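Local coordinates for Vlm2 (Streptomyces tsusimaensis, PDB 6ECB), which forms part of the nonribosomal peptide synthetase for the depsipeptide valinomycin, represented here by its thioesterase domain, which probably oligomerises, cyclises and releases the acyl chain, at residues A[138-143]-A[247-252]; A[239-244]-A[264-269]. One frame throughout, in Å; residues are numbered along the deposited sequence.

Contact 1: residues A[138-143]-A[247-252]; sequences DTPPRL and PEVARL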
loop_
_atom_site.group_PDB
_atom_site.type_symbol
_atom_site.label_atom_id
_atom_site.label_comp_id
_atom_site.label_asym_id
_atom_site.label_seq_id
_atom_site.Cartn_x
_atom_site.Cartn_y
_atom_site.Cartn_z
ATOM N N ASP A 138 1.034 -8.948 -3.219
ATOM C CA ASP A 138 2.125 -9.730 -2.648
ATOM C C ASP A 138 2.138 -9.808 -1.120
ATOM O O ASP A 138 3.208 -9.774 -0.501
ATOM C CB ASP A 138 3.475 -9.189 -3.162
ATOM C CG ASP A 138 4.579 -10.192 -3.007
ATOM O OD1 ASP A 138 4.320 -11.389 -3.273
ATOM O OD2 ASP A 138 5.703 -9.788 -2.657
ATOM N N THR A 139 0.965 -9.973 -0.487
ATOM C CA THR A 139 0.939 -10.339 0.914
ATOM C C THR A 139 -0.077 -11.459 1.090
ATOM O O THR A 139 -1.169 -11.379 0.523
ATOM C CB THR A 139 0.568 -9.178 1.884
ATOM O OG1 THR A 139 0.643 -9.656 3.231
ATOM C CG2 THR A 139 -0.795 -8.681 1.690
ATOM N N PRO A 140 0.245 -12.471 1.884
ATOM C CA PRO A 140 -0.778 -13.433 2.302
ATOM C C PRO A 140 -1.718 -12.807 3.305
ATOM O O PRO A 140 -1.414 -11.766 3.915
ATOM C CB PRO A 140 0.031 -14.557 2.969
ATOM C CG PRO A 140 1.446 -14.257 2.752
ATOM C CD PRO A 140 1.533 -12.767 2.533
ATOM N N PRO A 141 -2.820 -13.471 3.603
ATOM C CA PRO A 141 -3.703 -12.921 4.634
ATOM C C PRO A 141 -3.070 -12.942 6.004
ATOM O O PRO A 141 -3.368 -12.055 6.819
ATOM C CB PRO A 141 -4.966 -13.804 4.546
ATOM C CG PRO A 141 -4.662 -14.914 3.684
ATOM C CD PRO A 141 -3.431 -14.588 2.860
ATOM N N ARG A 142 -2.185 -13.899 6.282
ATOM C CA ARG A 142 -1.329 -13.833 7.458
ATOM C C ARG A 142 -0.235 -12.806 7.203
ATOM O O ARG A 142 0.615 -13.008 6.325
ATOM C CB ARG A 142 -0.686 -15.181 7.749
ATOM C CG ARG A 142 -1.569 -16.133 8.412
ATOM C CD ARG A 142 -0.855 -17.472 8.699
ATOM N NE ARG A 142 0.130 -17.424 9.775
ATOM C CZ ARG A 142 -0.147 -17.604 11.064
ATOM N NH1 ARG A 142 -1.397 -17.822 11.464
ATOM N NH2 ARG A 142 0.820 -17.547 11.962
ATOM N N LEU A 143 -0.230 -11.723 7.970
ATOM C CA LEU A 143 0.774 -10.689 7.738
ATOM C C LEU A 143 2.144 -11.204 8.175
ATOM O O LEU A 143 2.267 -11.870 9.201
ATOM C CB LEU A 143 0.414 -9.409 8.492
ATOM C CG LEU A 143 1.371 -8.227 8.268
ATOM C CD1 LEU A 143 1.557 -7.863 6.782
ATOM C CD2 LEU A 143 0.896 -7.013 9.047
ATOM N N PRO A 247 9.827 -20.598 1.569
ATOM C CA PRO A 247 8.706 -21.532 1.375
ATOM C C PRO A 247 7.627 -21.381 2.427
ATOM O O PRO A 247 6.436 -21.490 2.113
ATOM C CB PRO A 247 9.384 -22.907 1.443
ATOM C CG PRO A 247 10.788 -22.646 1.070
ATOM C CD PRO A 247 11.117 -21.306 1.644
ATOM N N GLU A 248 8.018 -21.089 3.669
ATOM C CA GLU A 248 7.047 -20.947 4.742
ATOM C C GLU A 248 6.131 -19.751 4.548
ATOM O O GLU A 248 5.059 -19.721 5.150
ATOM C CB GLU A 248 7.764 -20.857 6.090
ATOM C CG GLU A 248 8.738 -19.713 6.199
ATOM C CD GLU A 248 10.175 -20.093 5.853
ATOM O OE1 GLU A 248 10.409 -21.078 5.096
ATOM O OE2 GLU A 248 11.077 -19.390 6.357
ATOM N N VAL A 249 6.520 -18.765 3.735
ATOM C CA VAL A 249 5.637 -17.670 3.377
ATOM C C VAL A 249 4.905 -17.978 2.076
ATOM O O VAL A 249 3.714 -17.697 1.949
ATOM C CB VAL A 249 6.441 -16.349 3.272
ATOM C CG1 VAL A 249 5.634 -15.263 2.657
ATOM C CG2 VAL A 249 6.927 -15.918 4.644
ATOM N N ALA A 250 5.617 -18.581 1.117
ATOM C CA ALA A 250 5.021 -18.886 -0.177
ATOM C C ALA A 250 3.758 -19.728 -0.024
ATOM O O ALA A 250 2.773 -19.503 -0.727
ATOM C CB ALA A 250 6.022 -19.626 -1.059
ATOM N N ARG A 251 3.773 -20.696 0.896
ATOM C CA ARG A 251 2.624 -21.598 1.058
ATOM C C ARG A 251 1.439 -20.933 1.751
ATOM O O ARG A 251 0.402 -21.596 1.932
ATOM C CB ARG A 251 3.040 -22.852 1.829
ATOM C CG ARG A 251 3.374 -22.608 3.277
ATOM C CD ARG A 251 3.640 -23.932 4.008
ATOM N NE ARG A 251 4.866 -24.508 3.502
ATOM C CZ ARG A 251 6.020 -24.636 4.170
ATOM N NH1 ARG A 251 7.067 -25.122 3.545
ATOM N NH2 ARG A 251 6.136 -24.324 5.456
ATOM N N LEU A 252 1.541 -19.657 2.133
ATOM C CA LEU A 252 0.442 -18.975 2.810
ATOM C C LEU A 252 -0.437 -18.165 1.879
ATOM O O LEU A 252 -1.502 -17.705 2.303
ATOM C CB LEU A 252 0.972 -18.055 3.918
ATOM C CG LEU A 252 1.743 -18.780 5.017
ATOM C CD1 LEU A 252 2.272 -17.753 6.027
ATOM C CD2 LEU A 252 0.837 -19.807 5.707
#

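Contact 2: residues A[239-244]-A[264-269]; sequences VFRTKN and VTFVDI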
loop_
_atom_site.group_PDB
_atom_site.type_symbol
_atom_site.label_atom_id
_atom_site.label_comp_id
_atom_site.label_asym_id
_atom_site.label_seq_id
_atom_site.Cartn_x
_atom_site.Cartn_y
_atom_site.Cartn_z
ATOM N N VAL A 239 -4.842 -11.744 -6.578
ATOM C CA VAL A 239 -3.637 -11.767 -5.758
ATOM C C VAL A 239 -2.444 -11.807 -6.707
ATOM O O VAL A 239 -2.307 -12.750 -7.492
ATOM C CB VAL A 239 -3.621 -12.999 -4.835
ATOM C CG1 VAL A 239 -2.366 -13.031 -3.959
ATOM C CG2 VAL A 239 -4.884 -13.067 -3.974
ATOM N N PHE A 240 -1.588 -10.806 -6.643
ATOM C CA PHE A 240 -0.380 -10.735 -7.456
ATOM C C PHE A 240 0.778 -11.027 -6.514
ATOM O O PHE A 240 1.005 -10.267 -5.569
ATOM C CB PHE A 240 -0.238 -9.353 -8.114
ATOM C CG PHE A 240 -1.334 -9.054 -9.100
ATOM C CD1 PHE A 240 -2.555 -8.530 -8.665
ATOM C CD2 PHE A 240 -1.174 -9.339 -10.441
ATOM C CE1 PHE A 240 -3.574 -8.304 -9.560
ATOM C CE2 PHE A 240 -2.199 -9.109 -11.350
ATOM C CZ PHE A 240 -3.407 -8.582 -10.896
ATOM N N ARG A 241 1.494 -12.127 -6.762
ATOM C CA ARG A 241 2.496 -12.585 -5.810
ATOM C C ARG A 241 3.845 -12.770 -6.482
ATOM O O ARG A 241 3.943 -13.365 -7.563
ATOM C CB ARG A 241 2.079 -13.913 -5.144
ATOM C CG ARG A 241 1.722 -14.976 -6.132
ATOM C CD ARG A 241 1.636 -16.369 -5.488
ATOM N NE ARG A 241 1.020 -17.320 -6.405
ATOM C CZ ARG A 241 0.321 -18.387 -6.032
ATOM N NH1 ARG A 241 0.158 -18.684 -4.744
ATOM N NH2 ARG A 241 -0.217 -19.159 -6.953
ATOM N N THR A 242 4.878 -12.306 -5.789
ATOM C CA THR A 242 6.246 -12.560 -6.219
ATOM C C THR A 242 6.620 -14.000 -5.865
ATOM O O THR A 242 5.916 -14.687 -5.109
ATOM C CB THR A 242 7.222 -11.561 -5.590
ATOM O OG1 THR A 242 7.200 -11.633 -4.155
ATOM C CG2 THR A 242 6.889 -10.136 -6.026
ATOM N N LYS A 243 7.728 -14.456 -6.434
ATOM C CA LYS A 243 8.095 -15.870 -6.392
ATOM C C LYS A 243 9.447 -16.114 -5.738
ATOM O O LYS A 243 10.058 -17.155 -5.966
ATOM C CB LYS A 243 8.057 -16.466 -7.794
ATOM C CG LYS A 243 6.683 -16.396 -8.458
ATOM C CD LYS A 243 5.522 -16.880 -7.543
ATOM C CE LYS A 243 5.693 -18.337 -7.095
ATOM N NZ LYS A 243 5.703 -19.287 -8.246
ATOM N N ASN A 244 9.895 -15.218 -4.881
ATOM C CA ASN A 244 11.155 -15.398 -4.175
ATOM C C ASN A 244 10.956 -15.399 -2.669
ATOM O O ASN A 244 11.869 -15.061 -1.915
ATOM C CB ASN A 244 12.147 -14.316 -4.586
ATOM C CG ASN A 244 12.469 -14.385 -6.042
ATOM O OD1 ASN A 244 12.938 -15.406 -6.528
ATOM N ND2 ASN A 244 12.166 -13.313 -6.766
ATOM N N VAL A 264 -11.393 -16.030 -6.943
ATOM C CA VAL A 264 -10.060 -15.588 -6.529
ATOM C C VAL A 264 -9.079 -16.031 -7.597
ATOM O O VAL A 264 -9.175 -17.144 -8.123
ATOM C CB VAL A 264 -9.675 -16.107 -5.120
ATOM C CG1 VAL A 264 -9.786 -17.630 -5.033
ATOM C CG2 VAL A 264 -8.286 -15.623 -4.751
ATOM N N THR A 265 -8.179 -15.144 -7.973
ATOM C CA THR A 265 -7.242 -15.403 -9.050
ATOM C C THR A 265 -5.846 -15.093 -8.549
ATOM O O THR A 265 -5.640 -14.059 -7.913
ATOM C CB THR A 265 -7.555 -14.545 -10.279
ATOM O OG1 THR A 265 -8.861 -14.864 -10.771
ATOM C CG2 THR A 265 -6.525 -14.793 -11.377
ATOM N N PHE A 266 -4.892 -15.984 -8.821
ATOM C CA PHE A 266 -3.503 -15.772 -8.439
ATOM C C PHE A 266 -2.673 -15.520 -9.687
ATOM O O PHE A 266 -2.781 -16.266 -10.667
ATOM C CB PHE A 266 -2.957 -16.980 -7.664
ATOM C CG PHE A 266 -3.644 -17.203 -6.353
ATOM C CD1 PHE A 266 -4.786 -17.987 -6.262
ATOM C CD2 PHE A 266 -3.184 -16.575 -5.207
ATOM C CE1 PHE A 266 -5.430 -18.168 -5.041
ATOM C CE2 PHE A 266 -3.826 -16.756 -4.000
ATOM C CZ PHE A 266 -4.952 -17.543 -3.916
ATOM N N VAL A 267 -1.831 -14.493 -9.637
ATOM C CA VAL A 267 -0.988 -14.094 -10.763
ATOM C C VAL A 267 0.446 -13.928 -10.269
ATOM O O VAL A 267 0.712 -13.128 -9.365
ATOM C CB VAL A 267 -1.480 -12.785 -11.402
ATOM C CG1 VAL A 267 -0.579 -12.369 -12.565
ATOM C CG2 VAL A 267 -2.915 -12.931 -11.875
ATOM N N ASP A 268 1.377 -14.659 -10.872
ATOM C CA ASP A 268 2.777 -14.522 -10.495
ATOM C C ASP A 268 3.335 -13.231 -11.101
ATOM O O ASP A 268 3.051 -12.911 -12.265
ATOM C CB ASP A 268 3.595 -15.719 -10.991
ATOM C CG ASP A 268 3.301 -17.021 -10.238
ATOM O OD1 ASP A 268 2.563 -17.042 -9.246
ATOM O OD2 ASP A 268 3.855 -18.050 -10.642
ATOM N N ILE A 269 4.141 -12.511 -10.324
ATOM C CA ILE A 269 4.787 -11.285 -10.804
ATOM C C ILE A 269 6.279 -11.352 -10.510
ATOM O O ILE A 269 6.721 -12.064 -9.593
ATOM C CB ILE A 269 4.165 -10.021 -10.167
ATOM C CG1 ILE A 269 4.082 -10.130 -8.634
ATOM C CG2 ILE A 269 2.770 -9.784 -10.735
ATOM C CD1 ILE A 269 3.766 -8.823 -7.908
HETATM O O HOH W 1 0.053 -17.716 -9.441
HETATM O O HOH W 2 9.045 -12.816 -8.399
HETATM O O HOH W 3 2.941 -19.819 -8.368
#

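Contact 1: residues A[138-143]-A[247-252]
Leu252 meets Pro140 and Arg142 with three different parts of itself. Its CB lies against the pyrrolidine ring of Pro140, 3.7 Å from Pro140 CB, at the point where the two backbones come closest. Its carbonyl is also pressed to that ring, with Leu252 O 3.6 Å from Pro140 CB. Both methyls of Leu252 turn to the aliphatic shaft of Arg142, and CD1 comes within 4.1 Å of Arg142 CD. At chi1 -61° CG stands anti to the carbonyl carbon, which directs the two methyls to Arg142; CB and O are placed on the prolines by the backbone. Arg142 is bent at chi3 (73°), and Leu252 CD1 lies at the edge of its guanidinium, near the group's plane.

Pro140 reaches beyond Leu252 as well. Its CG lies 4.3 Å from Val249 CG1, adding a looser apolar touch, and Pro141 CD sits 3.7 Å from Leu252 O. No hydrogen bond crosses the interface, and the two sides together bury only 200 Å². The carbonyl of Val249 is used inside its own segment, accepting Leu252 N at 2.9 Å; this bond holds the turn that brings Leu252 to the proline. Pro140 and Pro141 are buried, whereas Arg142 lies at the exposed margin. Trp256 NE1 adds a hydrogen bond to Thr139 O.

The contact therefore packs the loop that follows strand 134-137 against residues 247-252, which include the short helix 247-250. That loop starts at Asp138, whose OD2 accepts a hydrogen bond from His273 ND1. With Ser111 on what looks like a nucleophile elbow, the geometry is consistent with the Ser-His-Asp catalytic triad of an alpha/beta-hydrolase thioesterase.

Contact 2: residues A[239-244]-A[264-269]
Val239 and Phe266 lie side by side on one face of a parallel strand pair, with Val239 CB 3.6 Å from Phe266 CD2. These strands, 237-241 and 264-268, are joined through helix 247-250 as a beta-alpha-beta unit at one edge of the alpha/beta-hydrolase sheet; their short axes diverge by 23°. On the other face Phe240 runs alongside Val267, its CD2 3.6 Å from Val267 CB, while Ile269 CG2 meets the phenyl edge. Helix 281-293 packs on this second group through Leu288, Leu289 and His292.

Between the two faces, four backbone hydrogen bonds alternate in the parallel pattern. Val239 and Arg241 each give an N-H and a carbonyl to the neighbouring strand, and the last bond, Ile269 N to Arg241 O at 2.9 Å, continues the same alternation at Ile269.

Outward from Phe266 the surface turns polar. Phe266 CB and CD2 lie over one face of the Arg241 guanidinium, the ring and guanidinium planes 24° apart, with Arg241 NH2 3.6 Å from Phe266 CB. Because CG is wedged between N and the carbonyl carbon (chi1 53°), the extended chain leads across to Asp268, where NE makes a salt bridge to OD1 at 3.2 Å. Lys243, bent at chi2, chi3 and chi4, passes its CD across the Asp268 carboxylate and brings NZ 3.3 Å from Asp268 OD2, meeting it from above the carboxylate plane. Two cations thus probably keep Asp268 ionised. One water joins Arg241 NH2 to Asp268 OD1; a second links Lys243 NZ to Asp268 OD1; a third accepts from Lys243 N and donates to Ile269 O at 2.7 Å.

Contacts 1 and 2 lie on the same side of the chain's centre, their own centres 11 Å apart, and their segments alternate along the sequence: 138-143, 239-244, 247-252, 264-269. Strands 134-137, 237-241 and 264-268 are successive neighbours at one edge of the sheet. Contact 2 pairs 237-241 with the edge strand 264-268, whereas contact 1 joins the loop after 134-137 to helix 247-250, which lies between 237-241 and 264-268 in the sequence. The two meet directly where Asp138 OD1 lies 2.7 Å from Thr242 N, a probable hydrogen bond; His245 NE2 also donates to OD1. The loop ends of adjacent strands thereby fix the probable triad aspartate at the carboxyl-end rim of the sheet.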